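Local atomic coordinates of capsid protein (Macrobrachium rosenbergii nodavirus, PDB entry 5YKU), a protein that probably forms the shell of a shrimp nodavirus particle, its protrusion domain, described here, making the dimeric surface spikes. Residues Phe42-Tyr47 / Tyr113-Ile118. Numbering follows the deposited sequence.
Sequences FIIVPY and YQYRII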
# COMPACT_ATOMS: atom_id res chain seq x y z
N PHE A 42 -1.25 -8.80 -7.89
CA PHE A 42 -2.12 -7.89 -7.13
C PHE A 42 -2.02 -6.51 -7.66
O PHE A 42 -1.02 -6.08 -8.33
CB PHE A 42 -1.68 -7.85 -5.69
CG PHE A 42 -1.76 -9.18 -5.00
CD1 PHE A 42 -2.97 -9.56 -4.40
CD2 PHE A 42 -0.67 -10.05 -4.92
CE1 PHE A 42 -3.06 -10.79 -3.70
CE2 PHE A 42 -0.76 -11.26 -4.28
CZ PHE A 42 -1.96 -11.66 -3.64
N ILE A 43 -3.02 -5.70 -7.29
CA ILE A 43 -2.93 -4.21 -7.31
C ILE A 43 -3.13 -3.74 -5.90
O ILE A 43 -4.05 -4.21 -5.22
CB ILE A 43 -4.05 -3.66 -8.23
CG1 ILE A 43 -3.87 -3.94 -9.66
CG2 ILE A 43 -4.13 -2.11 -8.08
CD1 ILE A 43 -2.68 -3.25 -10.33
N ILE A 44 -2.33 -2.83 -5.42
CA ILE A 44 -2.56 -2.14 -4.12
C ILE A 44 -2.86 -0.67 -4.42
O ILE A 44 -2.15 -0.03 -5.25
CB ILE A 44 -1.34 -2.35 -3.19
CG1 ILE A 44 -1.56 -1.72 -1.82
CG2 ILE A 44 -0.02 -1.89 -3.81
CD1 ILE A 44 -0.53 -2.12 -0.84
N VAL A 45 -3.87 -0.20 -3.77
CA VAL A 45 -4.32 1.19 -3.90
C VAL A 45 -4.44 1.85 -2.55
O VAL A 45 -4.64 1.15 -1.54
CB VAL A 45 -5.70 1.32 -4.59
CG1 VAL A 45 -5.60 0.77 -5.98
CG2 VAL A 45 -6.81 0.63 -3.82
N PRO A 46 -4.24 3.13 -2.44
CA PRO A 46 -4.51 3.86 -1.21
C PRO A 46 -5.95 4.00 -0.97
O PRO A 46 -6.74 4.07 -1.91
CB PRO A 46 -3.82 5.19 -1.44
CG PRO A 46 -3.96 5.40 -2.96
CD PRO A 46 -3.86 4.03 -3.54
N TYR A 47 -6.34 4.10 0.27
CA TYR A 47 -7.69 4.60 0.66
C TYR A 47 -7.49 5.49 1.83
O TYR A 47 -6.39 5.56 2.41
CB TYR A 47 -8.72 3.48 0.90
CG TYR A 47 -8.63 2.76 2.22
CD1 TYR A 47 -9.43 3.21 3.29
CD2 TYR A 47 -7.86 1.66 2.46
CE1 TYR A 47 -9.41 2.58 4.52
CE2 TYR A 47 -7.80 1.02 3.66
CZ TYR A 47 -8.58 1.53 4.68
OH TYR A 47 -8.51 0.86 5.93
N TYR A 113 -1.37 5.87 7.42
CA TYR A 113 -2.02 5.84 6.12
C TYR A 113 -2.38 4.42 5.82
O TYR A 113 -1.87 3.44 6.43
CB TYR A 113 -1.10 6.47 5.09
CG TYR A 113 -1.06 8.00 5.22
CD1 TYR A 113 -2.24 8.72 5.07
CD2 TYR A 113 0.10 8.68 5.45
CE1 TYR A 113 -2.27 10.14 5.16
CE2 TYR A 113 0.11 10.09 5.56
CZ TYR A 113 -1.09 10.78 5.42
OH TYR A 113 -1.15 12.14 5.50
N GLN A 114 -3.32 4.23 4.87
CA GLN A 114 -4.14 3.00 4.73
C GLN A 114 -4.13 2.52 3.32
O GLN A 114 -4.14 3.29 2.37
CB GLN A 114 -5.56 3.34 5.16
CG GLN A 114 -5.66 3.79 6.65
CD GLN A 114 -6.83 4.68 6.87
OE1 GLN A 114 -7.00 5.74 6.22
NE2 GLN A 114 -7.68 4.37 7.82
N TYR A 115 -4.14 1.22 3.14
CA TYR A 115 -4.07 0.59 1.86
C TYR A 115 -5.08 -0.52 1.70
O TYR A 115 -5.57 -1.11 2.67
CB TYR A 115 -2.64 0.08 1.55
CG TYR A 115 -2.25 -1.11 2.38
CD1 TYR A 115 -2.71 -2.39 2.12
CD2 TYR A 115 -1.33 -0.95 3.43
CE1 TYR A 115 -2.22 -3.46 2.91
CE2 TYR A 115 -0.96 -1.95 4.25
CZ TYR A 115 -1.39 -3.22 3.95
OH TYR A 115 -0.98 -4.28 4.79
N ARG A 116 -5.44 -0.80 0.43
CA ARG A 116 -6.39 -1.86 0.02
C ARG A 116 -5.71 -2.69 -1.04
O ARG A 116 -5.21 -2.13 -2.02
CB ARG A 116 -7.67 -1.23 -0.46
CG ARG A 116 -8.69 -2.28 -0.92
CD ARG A 116 -9.97 -1.61 -1.46
NE ARG A 116 -10.56 -0.68 -0.53
CZ ARG A 116 -11.22 -0.98 0.56
NH1 ARG A 116 -11.52 -2.21 0.87
NH2 ARG A 116 -11.67 0.04 1.30
N ILE A 117 -5.75 -3.98 -0.88
CA ILE A 117 -5.18 -4.90 -1.89
C ILE A 117 -6.27 -5.55 -2.65
O ILE A 117 -7.31 -6.00 -2.07
CB ILE A 117 -4.27 -5.93 -1.23
CG1 ILE A 117 -3.01 -5.22 -0.71
CG2 ILE A 117 -3.91 -7.05 -2.22
CD1 ILE A 117 -2.04 -6.04 0.07
N ILE A 118 -6.17 -5.49 -3.97
CA ILE A 118 -7.13 -6.06 -4.90
C ILE A 118 -6.52 -7.29 -5.53
O ILE A 118 -5.39 -7.23 -6.13
CB ILE A 118 -7.57 -5.12 -5.97
CG1 ILE A 118 -8.25 -3.93 -5.28
CG2 ILE A 118 -8.52 -5.76 -6.96
CD1 ILE A 118 -8.40 -2.76 -6.18
O HOH W 1 -4.97 6.65 4.53
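The ring of Tyr47 lies across the neighbouring strand between the side chains of Gln114 and Arg116. Gln114 CB packs on one face as a CH-pi contact, 3.7 Å from the ring centroid. Arg116 NH2 stands over the opposite face, toward its rim, in a cation-pi contact (CZ 5.0 Å from the centroid), the guanidinium tilted 41° from the ring. At the edge, Tyr47 CE2 comes within 3.2 Å of Tyr115 O. With chi1 79°, Tyr47 CG sits between the backbone N and the carbonyl carbon, and the ring reaches over the partner strand. Arg116 NH1 also bonds to Ala13 O, which would help to hold the guanidinium in place. A water bridges Tyr47 O and Gln114 OE1, the latter further held by Asp49 N. On the sheet's other side, Ile44 CD1 meets Tyr115 CD1 at 3.7 Å and Phe42 CD1 touches Ile117 CG2 at 3.5 Å; Phe88 meets the Phe42 ring, and Trp19 packs against Ile44 and Tyr115. Nearly straight backbone bonds pair Ile43 with Ile118 and Val45 with Arg116. One face buried, the other mixed and partly exposed: a worked example of an antiparallel ladder joining sequence-distant strands, 41-47 and 114-121, in an all-beta domain.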